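Local coordinates for protein lactose Operon Repressor (Escherichia coli, PDB 1JYE) that represses transcription of the lactose operon by binding its operator DNA, here as a dimeric variant with a C-terminal deletion, at residues G170-I182 with P320-P332. The protein carries 1 engineered substitution. Sequence-based numbering, arbitrary orientation.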
loop_
_atom_site.group_PDB
_atom_site.type_symbol
_atom_site.label_atom_id
_atom_site.label_comp_id
_atom_site.label_asym_id
_atom_site.label_seq_id
_atom_site.Cartn_x
_atom_site.Cartn_y
_atom_site.Cartn_z
ATOM N N GLY A 170 -15.212 -10.991 -14.622
ATOM C CA GLY A 170 -15.934 -11.059 -13.365
ATOM C C GLY A 170 -17.382 -11.460 -13.567
ATOM O O GLY A 170 -17.897 -12.337 -12.876
ATOM N N VAL A 171 -18.045 -10.815 -14.520
ATOM C CA VAL A 171 -19.443 -11.123 -14.797
ATOM C C VAL A 171 -19.619 -12.554 -15.296
ATOM O O VAL A 171 -20.459 -13.295 -14.784
ATOM C CB VAL A 171 -20.032 -10.156 -15.853
ATOM C CG1 VAL A 171 -21.416 -10.634 -16.284
ATOM C CG2 VAL A 171 -20.122 -8.749 -15.273
ATOM N N GLU A 172 -18.830 -12.947 -16.290
ATOM C CA GLU A 172 -18.955 -14.291 -16.842
ATOM C C GLU A 172 -18.647 -15.388 -15.831
ATOM O O GLU A 172 -19.236 -16.467 -15.883
ATOM C CB GLU A 172 -18.082 -14.433 -18.093
ATOM C CG GLU A 172 -18.649 -13.634 -19.264
ATOM C CD GLU A 172 -17.912 -13.836 -20.571
ATOM O OE1 GLU A 172 -18.410 -13.328 -21.597
ATOM O OE2 GLU A 172 -16.846 -14.486 -20.583
ATOM N N HIS A 173 -17.737 -15.107 -14.904
ATOM C CA HIS A 173 -17.388 -16.081 -13.875
ATOM C C HIS A 173 -18.612 -16.351 -12.995
ATOM O O HIS A 173 -18.967 -17.506 -12.746
ATOM C CB HIS A 173 -16.229 -15.547 -13.022
ATOM C CG HIS A 173 -15.817 -16.466 -11.913
ATOM N ND1 HIS A 173 -15.436 -17.772 -12.132
ATOM C CD2 HIS A 173 -15.710 -16.261 -10.579
ATOM C CE1 HIS A 173 -15.111 -18.333 -10.980
ATOM N NE2 HIS A 173 -15.268 -17.437 -10.022
ATOM N N LEU A 174 -19.258 -15.283 -12.535
ATOM C CA LEU A 174 -20.439 -15.401 -11.686
ATOM C C LEU A 174 -21.612 -16.020 -12.438
ATOM O O LEU A 174 -22.336 -16.855 -11.895
ATOM C CB LEU A 174 -20.838 -14.028 -11.137
ATOM C CG LEU A 174 -19.815 -13.422 -10.169
ATOM C CD1 LEU A 174 -20.267 -12.049 -9.720
ATOM C CD2 LEU A 174 -19.645 -14.351 -8.966
ATOM N N VAL A 175 -21.798 -15.614 -13.690
ATOM C CA VAL A 175 -22.892 -16.155 -14.495
ATOM C C VAL A 175 -22.701 -17.654 -14.723
ATOM O O VAL A 175 -23.653 -18.436 -14.606
ATOM C CB VAL A 175 -22.988 -15.439 -15.859
ATOM C CG1 VAL A 175 -24.007 -16.145 -16.757
ATOM C CG2 VAL A 175 -23.405 -13.991 -15.646
ATOM N N ALA A 176 -21.469 -18.046 -15.035
ATOM C CA ALA A 176 -21.143 -19.445 -15.284
ATOM C C ALA A 176 -21.399 -20.304 -14.049
ATOM O O ALA A 176 -21.733 -21.483 -14.168
ATOM C CB ALA A 176 -19.690 -19.575 -15.722
ATOM N N LEU A 177 -21.233 -19.712 -12.868
ATOM C CA LEU A 177 -21.464 -20.429 -11.619
ATOM C C LEU A 177 -22.954 -20.548 -11.310
ATOM O O LEU A 177 -23.348 -21.304 -10.421
ATOM C CB LEU A 177 -20.747 -19.731 -10.458
ATOM C CG LEU A 177 -19.225 -19.897 -10.411
ATOM C CD1 LEU A 177 -18.645 -18.990 -9.336
ATOM C CD2 LEU A 177 -18.872 -21.356 -10.138
ATOM N N GLY A 178 -23.778 -19.797 -12.041
ATOM C CA GLY A 178 -25.217 -19.856 -11.835
ATOM C C GLY A 178 -25.857 -18.668 -11.134
ATOM O O GLY A 178 -27.055 -18.684 -10.845
ATOM N N HIS A 179 -25.077 -17.626 -10.864
ATOM C CA HIS A 179 -25.607 -16.448 -10.181
ATOM C C HIS A 179 -26.520 -15.593 -11.054
ATOM O O HIS A 179 -26.214 -15.327 -12.214
ATOM C CB HIS A 179 -24.457 -15.587 -9.658
ATOM C CG HIS A 179 -23.707 -16.215 -8.529
ATOM N ND1 HIS A 179 -24.190 -16.241 -7.239
ATOM C CD2 HIS A 179 -22.529 -16.881 -8.504
ATOM C CE1 HIS A 179 -23.344 -16.899 -6.468
ATOM N NE2 HIS A 179 -22.328 -17.299 -7.211
ATOM N N GLN A 180 -27.633 -15.161 -10.466
ATOM C CA GLN A 180 -28.615 -14.321 -11.148
ATOM C C GLN A 180 -28.930 -13.080 -10.312
ATOM O O GLN A 180 -29.358 -12.061 -10.849
ATOM C CB GLN A 180 -29.902 -15.113 -11.396
ATOM C CG GLN A 180 -29.728 -16.324 -12.300
ATOM C CD GLN A 180 -29.378 -15.948 -13.726
ATOM O OE1 GLN A 180 -28.327 -15.363 -13.988
ATOM N NE2 GLN A 180 -30.262 -16.284 -14.660
ATOM N N GLN A 181 -28.726 -13.180 -8.998
ATOM C CA GLN A 181 -28.968 -12.072 -8.069
ATOM C C GLN A 181 -27.614 -11.466 -7.727
ATOM O O GLN A 181 -26.946 -11.905 -6.791
ATOM C CB GLN A 181 -29.631 -12.585 -6.788
ATOM C CG GLN A 181 -31.038 -13.133 -6.972
ATOM C CD GLN A 181 -32.038 -12.054 -7.336
ATOM O OE1 GLN A 181 -32.096 -11.602 -8.480
ATOM N NE2 GLN A 181 -32.825 -11.625 -6.357
ATOM N N ILE A 182 -27.225 -10.442 -8.476
ATOM C CA ILE A 182 -25.922 -9.818 -8.296
ATOM C C ILE A 182 -25.955 -8.344 -7.916
ATOM O O ILE A 182 -26.773 -7.577 -8.418
ATOM C CB ILE A 182 -25.100 -9.992 -9.590
ATOM C CG1 ILE A 182 -24.983 -11.487 -9.908
ATOM C CG2 ILE A 182 -23.718 -9.350 -9.443
ATOM C CD1 ILE A 182 -24.379 -11.798 -11.259
ATOM N N PRO A 320 -3.229 -6.669 -20.812
ATOM C CA PRO A 320 -4.184 -7.709 -20.435
ATOM C C PRO A 320 -4.368 -7.863 -18.928
ATOM O O PRO A 320 -3.536 -7.420 -18.132
ATOM C CB PRO A 320 -3.586 -8.963 -21.066
ATOM C CG PRO A 320 -2.110 -8.713 -20.936
ATOM C CD PRO A 320 -1.992 -7.257 -21.360
ATOM N N VAL A 321 -5.482 -8.481 -18.558
ATOM C CA VAL A 321 -5.803 -8.771 -17.169
ATOM C C VAL A 321 -6.250 -10.225 -17.174
ATOM O O VAL A 321 -6.489 -10.804 -18.238
ATOM C CB VAL A 321 -6.950 -7.880 -16.625
ATOM C CG1 VAL A 321 -6.519 -6.417 -16.639
ATOM C CG2 VAL A 321 -8.223 -8.079 -17.458
ATOM N N SER A 322 -6.352 -10.825 -15.997
ATOM C CA SER A 322 -6.774 -12.213 -15.911
ATOM C C SER A 322 -7.571 -12.447 -14.642
ATOM O O SER A 322 -7.500 -11.664 -13.695
ATOM C CB SER A 322 -5.557 -13.144 -15.941
ATOM O OG SER A 322 -4.725 -12.932 -14.815
ATOM N N LEU A 323 -8.344 -13.525 -14.638
ATOM C CA LEU A 323 -9.158 -13.892 -13.491
ATOM C C LEU A 323 -8.363 -14.835 -12.600
ATOM O O LEU A 323 -7.796 -15.818 -13.076
ATOM C CB LEU A 323 -10.431 -14.600 -13.955
ATOM C CG LEU A 323 -11.324 -15.241 -12.890
ATOM C CD1 LEU A 323 -11.976 -14.157 -12.045
ATOM C CD2 LEU A 323 -12.394 -16.098 -13.574
ATOM N N VAL A 324 -8.319 -14.527 -11.309
ATOM C CA VAL A 324 -7.611 -15.364 -10.346
ATOM C C VAL A 324 -8.691 -15.998 -9.479
ATOM O O VAL A 324 -9.295 -15.330 -8.644
ATOM C CB VAL A 324 -6.668 -14.524 -9.459
ATOM C CG1 VAL A 324 -5.955 -15.427 -8.463
ATOM C CG2 VAL A 324 -5.659 -13.784 -10.330
ATOM N N LYS A 325 -8.950 -17.281 -9.699
ATOM C CA LYS A 325 -9.979 -17.980 -8.943
ATOM C C LYS A 325 -9.468 -18.470 -7.603
ATOM O O LYS A 325 -8.489 -19.213 -7.539
ATOM C CB LYS A 325 -10.509 -19.176 -9.742
ATOM C CG LYS A 325 -11.189 -18.805 -11.052
ATOM C CD LYS A 325 -11.704 -20.054 -11.761
ATOM C CE LYS A 325 -12.328 -19.717 -13.105
ATOM N NZ LYS A 325 -12.832 -20.939 -13.792
ATOM N N ARG A 326 -10.131 -18.048 -6.534
ATOM C CA ARG A 326 -9.741 -18.483 -5.204
ATOM C C ARG A 326 -10.905 -19.118 -4.439
ATOM O O ARG A 326 -11.589 -19.992 -4.978
ATOM C CB ARG A 326 -9.112 -17.321 -4.422
ATOM C CG ARG A 326 -7.812 -16.824 -5.054
ATOM C CD ARG A 326 -6.889 -16.172 -4.025
ATOM N NE ARG A 326 -5.631 -15.713 -4.612
ATOM C CZ ARG A 326 -5.356 -14.447 -4.916
ATOM N NH1 ARG A 326 -6.250 -13.489 -4.697
ATOM N NH2 ARG A 326 -4.172 -14.135 -5.423
ATOM N N LYS A 327 -11.161 -18.670 -3.213
ATOM C CA LYS A 327 -12.199 -19.288 -2.390
ATOM C C LYS A 327 -13.475 -18.504 -2.107
ATOM O O LYS A 327 -14.298 -18.950 -1.307
ATOM C CB LYS A 327 -11.588 -19.694 -1.043
ATOM C CG LYS A 327 -10.367 -20.597 -1.146
ATOM C CD LYS A 327 -10.739 -21.962 -1.693
ATOM C CE LYS A 327 -9.542 -22.897 -1.698
ATOM N NZ LYS A 327 -9.916 -24.251 -2.192
ATOM N N THR A 328 -13.661 -17.359 -2.752
ATOM C CA THR A 328 -14.842 -16.550 -2.477
ATOM C C THR A 328 -15.965 -16.642 -3.504
ATOM O O THR A 328 -16.938 -15.893 -3.419
ATOM C CB THR A 328 -14.460 -15.073 -2.323
ATOM O OG1 THR A 328 -13.798 -14.632 -3.513
ATOM C CG2 THR A 328 -13.521 -14.889 -1.124
ATOM N N THR A 329 -15.832 -17.552 -4.462
ATOM C CA THR A 329 -16.856 -17.721 -5.490
ATOM C C THR A 329 -17.278 -19.176 -5.662
ATOM O O THR A 329 -16.462 -20.049 -5.977
ATOM C CB THR A 329 -16.384 -17.174 -6.857
ATOM O OG1 THR A 329 -15.080 -17.684 -7.162
ATOM C CG2 THR A 329 -16.348 -15.656 -6.839
ATOM N N LEU A 330 -18.565 -19.420 -5.443
ATOM C CA LEU A 330 -19.154 -20.748 -5.564
ATOM C C LEU A 330 -20.538 -20.599 -6.182
ATOM O O LEU A 330 -21.054 -19.486 -6.297
ATOM C CB LEU A 330 -19.292 -21.396 -4.183
ATOM C CG LEU A 330 -18.011 -21.763 -3.434
ATOM C CD1 LEU A 330 -18.344 -22.137 -1.997
ATOM C CD2 LEU A 330 -17.321 -22.915 -4.143
ATOM N N ALA A 331 -21.134 -21.714 -6.585
ATOM C CA ALA A 331 -22.473 -21.677 -7.161
ATOM C C ALA A 331 -23.396 -21.115 -6.082
ATOM O O ALA A 331 -23.136 -21.287 -4.889
ATOM C CB ALA A 331 -22.913 -23.078 -7.557
ATOM N N PRO A 332 -24.481 -20.434 -6.479
ATOM C CA PRO A 332 -25.400 -19.869 -5.486
ATOM C C PRO A 332 -26.082 -20.905 -4.598
ATOM O O PRO A 332 -26.093 -22.097 -4.974
ATOM C CB PRO A 332 -26.396 -19.088 -6.341
ATOM C CG PRO A 332 -26.409 -19.854 -7.626
ATOM C CD PRO A 332 -24.945 -20.147 -7.846
#
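Leu177 and Ala331 mark where the backbones come closest, CA to CA 4.7 Å, as the chain leaving strand 316-324 loops back past the C-terminal end of helix 163-177. That helix ends in a Schellman motif, Gly178 taking positive phi (107°) while Gly178 N and His179 N bond back to Val175 O and Leu174 O. Pro332 CD packs 3.2 Å from Leu177 O. One turn back, His173 has its CG anti to the backbone N (chi1 179°), which carries the ring out to Thr329, Leu323 and Lys325. Its NE2 meets Thr329 OG1 at the ring edge, 2.9 Å away in a nearly straight hydrogen bond, and the same hydroxyl also bonds to Thr287 OG1. Leu323 CD2 makes an off-centre CH-pi contact with this ring, while the extended chain of Lys325 brings Lys325 CE to 3.8 Å from His173 CE1. Leu177 CD1 sits over one ring face, offset toward the rim, and also reaches Thr329 CB. Past the glycine, His179 is gripped through both nitrogens, which fixes its ring rotation: ND1 bonds to Thr240 OG1, and NE2 donates to Leu330 O at 2.7 Å, a bent bond (142°) with the oxygen tilted from the ring plane. Pro332 CD lies over the centre of the ring, 3.9 Å from the His179 centroid, in a CH-pi contact. A leucine in place of His179 would probably leave the Leu330 carbonyl and the Thr240 hydroxyl without these partners and Pro332 without its flat platform. Together these contacts fold the C-terminal tail of the modelled chain against a helix of the parallel alpha/beta subdomain, within the periplasmic-binding-protein-like fold of LacI-family repressors.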